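Local coordinates for cell shape determining protein MreC (Streptococcus pneumoniae, PDB 2QF4) that helps form and maintain cell shape, probably within the elongasome that makes peripheral peptidoglycan, and is represented here by its major extracellular domain, at residues 23-28 / 159-164; 38-43 / 126-131; 60-65 / 69-74. One frame throughout, in Å; residues are numbered along the deposited sequence. Where two conformers were deposited one is given.

Contact 1: 23-28 / 159-164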
loop_
_atom_site.group_PDB
_atom_site.type_symbol
_atom_site.label_atom_id
_atom_site.label_comp_id
_atom_site.label_asym_id
_atom_site.label_seq_id
_atom_site.Cartn_x
_atom_site.Cartn_y
_atom_site.Cartn_z
ATOM N N GLN A 23 -8.226 -1.897 -11.235
ATOM C CA GLN A 23 -7.423 -0.684 -11.330
ATOM C C GLN A 23 -5.955 -1.014 -11.219
ATOM O O GLN A 23 -5.506 -1.561 -10.233
ATOM C CB GLN A 23 -7.885 0.300 -10.279
ATOM C CG GLN A 23 -9.365 0.663 -10.506
ATOM C CD GLN A 23 -9.995 1.465 -9.423
ATOM O OE1 GLN A 23 -11.147 1.185 -9.069
ATOM N NE2 GLN A 23 -9.334 2.422 -8.920
ATOM N N GLU A 24 -5.243 -0.695 -12.275
ATOM C CA GLU A 24 -3.863 -1.107 -12.413
ATOM C C GLU A 24 -3.149 -0.250 -13.412
ATOM O O GLU A 24 -3.758 0.391 -14.254
ATOM C CB GLU A 24 -3.795 -2.565 -12.821
ATOM C CG GLU A 24 -4.364 -2.829 -14.174
ATOM C CD GLU A 24 -4.056 -4.211 -14.661
ATOM O OE1 GLU A 24 -4.058 -5.205 -13.869
ATOM O OE2 GLU A 24 -3.890 -4.323 -15.891
ATOM N N LEU A 25 -1.831 -0.277 -13.321
ATOM C CA LEU A 25 -0.936 0.413 -14.249
ATOM C C LEU A 25 0.112 -0.580 -14.710
ATOM O O LEU A 25 0.497 -1.501 -13.997
ATOM C CB LEU A 25 -0.154 1.568 -13.523
ATOM C CG LEU A 25 -0.922 2.627 -12.770
ATOM C CD1 LEU A 25 0.032 3.519 -12.079
ATOM C CD2 LEU A 25 -1.828 3.411 -13.762
ATOM N N THR A 26 0.597 -0.387 -15.931
ATOM C CA THR A 26 1.767 -1.092 -16.452
ATOM C C THR A 26 2.889 -0.108 -16.623
ATOM O O THR A 26 2.710 0.968 -17.224
ATOM C CB THR A 26 1.466 -1.771 -17.804
ATOM O OG1 THR A 26 0.332 -2.600 -17.649
ATOM C CG2 THR A 26 2.658 -2.592 -18.270
ATOM N N LEU A 27 4.062 -0.491 -16.119
ATOM C CA LEU A 27 5.286 0.266 -16.227
ATOM C C LEU A 27 6.223 -0.384 -17.245
ATOM O O LEU A 27 6.229 -1.601 -17.423
ATOM C CB LEU A 27 5.991 0.348 -14.861
ATOM C CG LEU A 27 5.140 0.782 -13.699
ATOM C CD1 LEU A 27 6.000 0.792 -12.404
ATOM C CD2 LEU A 27 4.527 2.122 -13.963
ATOM N N ASP A 28 7.041 0.446 -17.881
ATOM C CA ASP A 28 7.975 0.023 -18.926
ATOM C C ASP A 28 9.336 -0.436 -18.429
ATOM O O ASP A 28 10.293 -0.347 -19.176
ATOM C CB ASP A 28 8.123 1.114 -19.980
ATOM C CG ASP A 28 8.821 2.363 -19.485
ATOM O OD1 ASP A 28 9.154 2.476 -18.292
ATOM O OD2 ASP A 28 9.011 3.256 -20.354
ATOM N N ASP A 159 2.820 10.129 -14.508
ATOM C CA ASP A 159 3.263 9.209 -15.553
ATOM C C ASP A 159 4.595 8.524 -15.293
ATOM O O ASP A 159 5.070 7.850 -16.158
ATOM C CB ASP A 159 3.115 9.836 -16.949
ATOM C CG ASP A 159 4.253 10.851 -17.222
ATOM O OD1 ASP A 159 5.022 11.205 -16.323
ATOM O OD2 ASP A 159 4.358 11.366 -18.377
ATOM N N VAL A 160 5.142 8.671 -14.092
ATOM C CA VAL A 160 6.323 7.917 -13.657
ATOM C C VAL A 160 5.969 7.400 -12.270
ATOM O O VAL A 160 5.447 8.140 -11.437
ATOM C CB VAL A 160 7.595 8.799 -13.616
ATOM C CG1 VAL A 160 8.758 8.044 -12.971
ATOM C CG2 VAL A 160 7.936 9.327 -15.030
ATOM N N ILE A 161 6.245 6.131 -12.039
ATOM C CA ILE A 161 6.020 5.471 -10.760
ATOM C C ILE A 161 7.347 4.932 -10.272
ATOM O O ILE A 161 8.142 4.450 -11.049
ATOM C CB ILE A 161 5.014 4.327 -10.941
ATOM C CG1 ILE A 161 3.657 4.862 -11.411
ATOM C CG2 ILE A 161 4.873 3.472 -9.684
ATOM C CD1 ILE A 161 2.917 5.763 -10.458
ATOM N N GLU A 162 7.569 5.028 -8.972
ATOM C CA GLU A 162 8.742 4.448 -8.356
ATOM C C GLU A 162 8.406 3.156 -7.627
ATOM O O GLU A 162 7.560 3.123 -6.753
ATOM C CB GLU A 162 9.358 5.449 -7.383
ATOM C CG GLU A 162 10.691 4.969 -6.814
ATOM C CD GLU A 162 11.326 5.975 -5.902
ATOM O OE1 GLU A 162 11.118 7.185 -6.082
ATOM O OE2 GLU A 162 12.081 5.575 -5.026
ATOM N N LEU A 163 9.058 2.075 -8.002
ATOM C CA LEU A 163 8.961 0.796 -7.305
ATOM C C LEU A 163 10.026 0.775 -6.219
ATOM O O LEU A 163 11.147 1.253 -6.409
ATOM C CB LEU A 163 9.224 -0.349 -8.271
ATOM C CG LEU A 163 8.292 -0.470 -9.467
ATOM C CD1 LEU A 163 8.708 -1.660 -10.303
ATOM C CD2 LEU A 163 6.814 -0.515 -9.011
ATOM N N VAL A 164 9.672 0.217 -5.056
ATOM C CA VAL A 164 10.571 0.218 -3.879
ATOM C C VAL A 164 10.456 -1.160 -3.225
ATOM O O VAL A 164 9.368 -1.647 -2.923
ATOM C CB VAL A 164 10.180 1.313 -2.863
ATOM C CG1 VAL A 164 11.145 1.362 -1.659
ATOM C CG2 VAL A 164 10.127 2.720 -3.503
#
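Four aliphatic side chains, L25 and L27 from strand 24-27 and I161 and L163 from strand 160-164, make the whole contact. Two of its pairs are crossings at about a right angle. L25 lays its CD1 against the I161 branch that ends in CD1, 3.9 Å from I161 CG1. L27 meets the same isoleucine nearer its root, with L27 CD2 3.8 Å from I161 CB. I161 thus touches both leucines: its CG1, placed beside the backbone N (chi1 -62°), meets L25 CD1 and L27 CD2, while its CG2 faces L27 CD1. The third pair is end-on, since L27 and L163 reach toward one another until L27 CD1 lies 3.7 Å from L163 CD2. No hydrogen bond links the segments, whose short strand axes come no closer than 8.6 Å and run at 86° to each other. The backbone of 24-27 pairs instead with strands 6-16 and 59-63, and that of 160-164 with strand 40-43; A41 and A43 lie against I161. Near-perpendicular strands that are not sheet neighbours, meeting through inward-pointing aliphatic side chains, form the hydrophobic interior of a closed six-stranded antiparallel barrel, as in the alpha-lytic protease fold.

Contact 2: 38-43 / 126-131. With EDO (1,2-ethanediol), chain E.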
loop_
_atom_site.group_PDB
_atom_site.type_symbol
_atom_site.label_atom_id
_atom_site.label_comp_id
_atom_site.label_asym_id
_atom_site.label_seq_id
_atom_site.Cartn_x
_atom_site.Cartn_y
_atom_site.Cartn_z
ATOM N N ASN A 38 8.540 -8.250 -4.353
ATOM C CA ASN A 38 8.319 -7.702 -3.012
ATOM C C ASN A 38 8.062 -6.238 -3.060
ATOM O O ASN A 38 7.945 -5.633 -2.005
ATOM C CB ASN A 38 9.485 -8.009 -1.968
ATOM C CG ASN A 38 10.800 -7.157 -2.175
ATOM O OD1 ASN A 38 11.062 -6.646 -3.262
ATOM N ND2 ASN A 38 11.616 -7.012 -1.101
ATOM N N MET A 39 7.997 -5.629 -4.272
ATOM C CA MET A 39 8.007 -4.202 -4.346
ATOM C C MET A 39 6.641 -3.571 -4.235
ATOM O O MET A 39 5.632 -4.072 -4.734
ATOM C CB MET A 39 8.715 -3.716 -5.620
ATOM C CG MET A 39 10.215 -3.971 -5.607
ATOM S SD MET A 39 10.972 -3.444 -7.137
ATOM C CE MET A 39 12.709 -3.342 -6.577
ATOM N N LEU A 40 6.665 -2.434 -3.573
ATOM C CA LEU A 40 5.547 -1.498 -3.507
ATOM C C LEU A 40 5.788 -0.392 -4.506
ATOM O O LEU A 40 6.870 -0.273 -5.058
ATOM C CB LEU A 40 5.345 -0.990 -2.080
ATOM C CG LEU A 40 4.838 -2.058 -1.087
ATOM C CD1 LEU A 40 4.759 -1.478 0.314
ATOM C CD2 LEU A 40 3.441 -2.552 -1.514
ATOM N N ALA A 41 4.751 0.387 -4.782
ATOM C CA ALA A 41 4.774 1.417 -5.800
ATOM C C ALA A 41 4.321 2.743 -5.206
ATOM O O ALA A 41 3.303 2.809 -4.501
ATOM C CB ALA A 41 3.842 1.011 -6.955
ATOM N N ILE A 42 5.102 3.789 -5.475
ATOM C CA ILE A 42 4.896 5.129 -4.939
ATOM C C ILE A 42 4.786 6.193 -6.034
ATOM O O ILE A 42 5.380 6.103 -7.119
ATOM C CB ILE A 42 6.008 5.474 -3.897
ATOM C CG1 ILE A 42 7.322 5.874 -4.466
ATOM C CG2 ILE A 42 6.217 4.311 -2.940
ATOM C CD1 ILE A 42 8.219 6.566 -3.427
ATOM N N ALA A 43 4.027 7.220 -5.716
ATOM C CA ALA A 43 3.931 8.428 -6.521
ATOM C C ALA A 43 3.652 9.536 -5.585
ATOM O O ALA A 43 2.931 9.382 -4.617
ATOM C CB ALA A 43 2.791 8.329 -7.537
ATOM N N ALA A 126 8.805 -0.898 5.137
ATOM C CA ALA A 126 8.099 -0.093 6.105
ATOM C C ALA A 126 8.242 1.410 5.855
ATOM O O ALA A 126 9.136 1.852 5.135
ATOM C CB ALA A 126 8.609 -0.448 7.526
ATOM N N ASP A 127 7.326 2.181 6.445
ATOM C CA ASP A 127 7.435 3.625 6.623
ATOM C C ASP A 127 7.074 4.465 5.408
ATOM O O ASP A 127 7.200 5.675 5.440
ATOM C CB ASP A 127 8.827 4.022 7.188
ATOM C CG ASP A 127 9.142 3.319 8.490
ATOM O OD1 ASP A 127 8.275 3.144 9.337
ATOM O OD2 ASP A 127 10.310 2.908 8.676
ATOM N N ILE A 128 6.550 3.863 4.361
ATOM C CA ILE A 128 6.067 4.623 3.230
ATOM C C ILE A 128 4.717 5.242 3.630
ATOM O O ILE A 128 3.842 4.531 4.129
ATOM C CB ILE A 128 5.849 3.730 2.006
ATOM C CG1 ILE A 128 7.156 3.078 1.563
ATOM C CG2 ILE A 128 5.217 4.530 0.861
ATOM C CD1 ILE A 128 6.960 1.945 0.541
ATOM N N PRO A 129 4.527 6.561 3.430
ATOM C CA PRO A 129 3.228 7.169 3.766
ATOM C C PRO A 129 2.088 6.507 3.004
ATOM O O PRO A 129 2.182 6.321 1.794
ATOM C CB PRO A 129 3.406 8.644 3.363
ATOM C CG PRO A 129 4.883 8.848 3.454
ATOM C CD PRO A 129 5.479 7.578 2.964
ATOM N N VAL A 130 0.992 6.257 3.713
ATOM C CA VAL A 130 -0.256 5.726 3.131
ATOM C C VAL A 130 -1.389 6.739 3.213
ATOM O O VAL A 130 -2.036 7.032 2.200
ATOM C CB VAL A 130 -0.650 4.404 3.806
ATOM C CG1 VAL A 130 -1.974 3.862 3.246
ATOM C CG2 VAL A 130 0.440 3.378 3.576
ATOM N N GLY A 131 -1.615 7.292 4.396
ATOM C CA GLY A 131 -2.689 8.255 4.583
ATOM C C GLY A 131 -2.938 8.517 6.034
ATOM O O GLY A 131 -2.059 8.306 6.864
HETATM C C1 EDO E . 10.464 5.825 3.176
HETATM O O1 EDO E . 9.182 6.447 3.074
HETATM C C2 EDO E . 10.285 4.339 3.450
HETATM O O2 EDO E . 10.980 3.602 2.441
#
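I128 sets its CG1 beside the backbone N (chi1 -61°) and extends the chain from there (chi2 168°), so that its CD1 reaches L40 while its CG2 branch is left for I42. L40 answers with CG likewise beside the backbone N, and its CD1 comes to 4.1 Å from I128 CD1, the two side chains crossing at a slant. In one of the two conformers of I42, CG1 stands between the backbone N and the carbonyl carbon, and CG2 is turned to I128, with I42 CG2 3.9 Å from I128 CG2; resting on one of two copies, this methyl contact is less certain. No hydrogen bond runs between the segments. The contact joins the two six-stranded antiparallel barrels of this domain, a pairing that matches the alpha-lytic protease fold: strand 40-43 belongs to the first barrel, where it pairs with strands 46-54 and 160-166, and strand 126-137 to the second. L40 also packs on T117 of the second barrel and on F123 and V125 in the loop leading to I128. Opposite V115 of strand 114-118, V130 and G131 form a classic beta bulge, just after the residues that make the contact. The main-chain N of I128 is hydrogen-bonded to T117 OG1, and D127 carries a salt bridge from OD1 to K76 NZ. A 1,2-ethanediol molecule, probably from the crystallisation liquor, lies beside I128: its O1 donates to the main-chain O of D127 at 3.2 Å, and its C2 sits 3.9 Å from I128 CG1.

Contact 3: 60-65 / 69-74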
loop_
_atom_site.group_PDB
_atom_site.type_symbol
_atom_site.label_atom_id
_atom_site.label_comp_id
_atom_site.label_asym_id
_atom_site.label_seq_id
_atom_site.Cartn_x
_atom_site.Cartn_y
_atom_site.Cartn_z
ATOM N N ILE A 60 3.379 -4.876 -13.788
ATOM C CA ILE A 60 2.014 -4.455 -13.510
ATOM C C ILE A 60 1.894 -4.123 -12.010
ATOM O O ILE A 60 2.369 -4.876 -11.137
ATOM C CB ILE A 60 0.968 -5.525 -13.882
ATOM C CG1 ILE A 60 1.136 -5.942 -15.359
ATOM C CG2 ILE A 60 -0.448 -4.978 -13.593
ATOM C CD1 ILE A 60 0.102 -6.969 -15.830
ATOM N N VAL A 61 1.274 -2.985 -11.749
ATOM C CA VAL A 61 1.040 -2.465 -10.412
ATOM C C VAL A 61 -0.461 -2.473 -10.135
ATOM O O VAL A 61 -1.238 -1.913 -10.907
ATOM C CB VAL A 61 1.577 -1.035 -10.271
ATOM C CG1 VAL A 61 1.152 -0.387 -8.929
ATOM C CG2 VAL A 61 3.090 -1.026 -10.431
ATOM N N ASN A 62 -0.867 -3.134 -9.049
ATOM C CA ASN A 62 -2.240 -3.159 -8.582
ATOM C C ASN A 62 -2.483 -1.970 -7.694
ATOM O O ASN A 62 -1.786 -1.789 -6.686
ATOM C CB ASN A 62 -2.491 -4.425 -7.809
ATOM C CG ASN A 62 -3.945 -4.636 -7.561
ATOM O OD1 ASN A 62 -4.372 -4.702 -6.425
ATOM N ND2 ASN A 62 -4.724 -4.677 -8.618
ATOM N N LEU A 63 -3.438 -1.134 -8.073
ATOM C CA LEU A 63 -3.636 0.096 -7.336
ATOM C C LEU A 63 -4.379 -0.142 -6.009
ATOM O O LEU A 63 -5.162 -1.068 -5.854
ATOM C CB LEU A 63 -4.362 1.148 -8.200
ATOM C CG LEU A 63 -3.569 1.601 -9.449
ATOM C CD1 LEU A 63 -4.415 2.589 -10.269
ATOM C CD2 LEU A 63 -2.263 2.286 -9.073
ATOM N N LEU A 64 -4.218 0.800 -5.100
ATOM C CA LEU A 64 -4.879 0.718 -3.794
ATOM C C LEU A 64 -6.368 1.004 -3.819
ATOM O O LEU A 64 -7.052 0.772 -2.826
ATOM C CB LEU A 64 -4.241 1.713 -2.816
ATOM C CG LEU A 64 -2.793 1.466 -2.400
ATOM C CD1 LEU A 64 -2.426 2.498 -1.312
ATOM C CD2 LEU A 64 -2.542 0.041 -1.912
ATOM N N THR A 65 -6.880 1.519 -4.922
ATOM C CA THR A 65 -8.295 1.879 -5.036
ATOM C C THR A 65 -9.192 0.730 -5.511
ATOM O O THR A 65 -10.370 0.943 -5.710
ATOM C CB THR A 65 -8.416 3.092 -5.944
ATOM O OG1 THR A 65 -7.707 2.824 -7.163
ATOM C CG2 THR A 65 -7.825 4.339 -5.265
ATOM N N ASN A 69 -8.858 -6.293 -2.214
ATOM C CA ASN A 69 -7.404 -6.343 -2.317
ATOM C C ASN A 69 -6.910 -7.610 -1.629
ATOM O O ASN A 69 -7.007 -7.712 -0.412
ATOM C CB ASN A 69 -6.776 -5.102 -1.699
ATOM C CG ASN A 69 -5.351 -4.902 -2.171
ATOM O OD1 ASN A 69 -4.503 -5.773 -1.985
ATOM N ND2 ASN A 69 -5.085 -3.766 -2.805
ATOM N N ALA A 70 -6.332 -8.523 -2.393
ATOM C CA ALA A 70 -5.846 -9.797 -1.874
ATOM C C ALA A 70 -4.367 -9.770 -1.505
ATOM O O ALA A 70 -3.836 -10.829 -1.124
ATOM C CB ALA A 70 -6.109 -10.886 -2.903
ATOM N N ASP A 71 -3.693 -8.617 -1.609
ATOM C CA ASP A 71 -2.233 -8.612 -1.534
ATOM C C ASP A 71 -1.673 -8.560 -0.121
ATOM O O ASP A 71 -0.458 -8.674 0.046
ATOM C CB ASP A 71 -1.702 -7.492 -2.389
ATOM C CG ASP A 71 -2.086 -7.670 -3.847
ATOM O OD1 ASP A 71 -2.246 -8.824 -4.285
ATOM O OD2 ASP A 71 -2.293 -6.652 -4.533
ATOM N N LYS A 72 -2.515 -8.419 0.895
ATOM C CA LYS A 72 -2.063 -8.517 2.301
ATOM C C LYS A 72 -0.909 -7.555 2.547
ATOM O O LYS A 72 0.075 -7.896 3.208
ATOM C CB LYS A 72 -1.679 -9.963 2.661
ATOM C CG LYS A 72 -2.850 -10.943 2.504
ATOM C CD LYS A 72 -2.511 -12.334 3.034
ATOM C CE LYS A 72 -3.630 -13.380 2.778
ATOM N NZ LYS A 72 -3.494 -13.943 1.378
ATOM N N ILE A 73 -1.078 -6.317 2.086
ATOM C CA ILE A 73 -0.086 -5.294 2.285
ATOM C C ILE A 73 -0.112 -4.853 3.744
ATOM O O ILE A 73 -1.130 -4.375 4.244
ATOM C CB ILE A 73 -0.307 -4.068 1.380
ATOM C CG1 ILE A 73 -0.232 -4.455 -0.102
ATOM C CG2 ILE A 73 0.735 -2.975 1.694
ATOM C CD1 ILE A 73 -0.902 -3.390 -1.014
ATOM N N SER A 74 1.013 -5.021 4.433
ATOM C CA SER A 74 1.154 -4.626 5.826
ATOM C C SER A 74 1.179 -3.117 5.992
ATOM O O SER A 74 1.906 -2.435 5.278
ATOM C CB SER A 74 2.484 -5.227 6.336
ATOM O OG SER A 74 2.891 -4.665 7.575
HETATM O O HOH W 1 -2.580 -3.037 -4.166
HETATM O O HOH W 2 -7.431 -1.953 -2.653
#
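N62, near the end of strand 59-63, brings its amide beside N69 and D71 with CG anti to the backbone N (chi1 -168°). N62 OD1 comes to 3.4 Å from D71 OD2, but both are acceptors and no bond forms; the amide and carboxylate planes stand 82° apart. The side chains of N62 and N69 slide past each other in opposite directions, joined through a water that donates to N62 O and, weakly, to N62 OD1 and accepts from N69 ND2 at 2.9 Å. L63 O lies near N69 ND2 at 4.1 Å without bonding to it. At L64 the contact has two sides: L64 O takes a second water at 2.8 Å, which also accepts from N69 ND2, while L64 CD2 packs 3.9 Å from I73 CD1. The other polar atom of the N69 amide, OD1, closes an Asx turn, accepting in its carbonyl plane from D71 N at 3.0 Å. The N69 amide is therefore gripped by three bonds that fix its rotation, and the polar part of the contact between residues 60-65 and the turn is made through water. The nearby N62 oxygen would tend to disfavour a negative charge on D71, an effect the weak hydrogen bond from S50 OG may offset.

From the N terminus, the chain enters the first barrel, where strand 24-27 supplies the early half of contact 1 and strand 40-43 that of contact 2. Residues 60-65 follow in strand 59-63 and the turn after it, and contact 3 closes its short loop within a few residues as the chain leaves for the second barrel. Strand 126-137 of the second barrel closes contact 2, and residues 159-164, back in the first barrel, close contact 1. Contact 3 thus lies within the span of contact 2, and both within that of contact 1; none cross. Contact 1 packs the interior of the first barrel, contact 2 joins the two barrels, and contact 3 braces the turn between them. A41 packs on V61, so the segments of contacts 2 and 3 also touch.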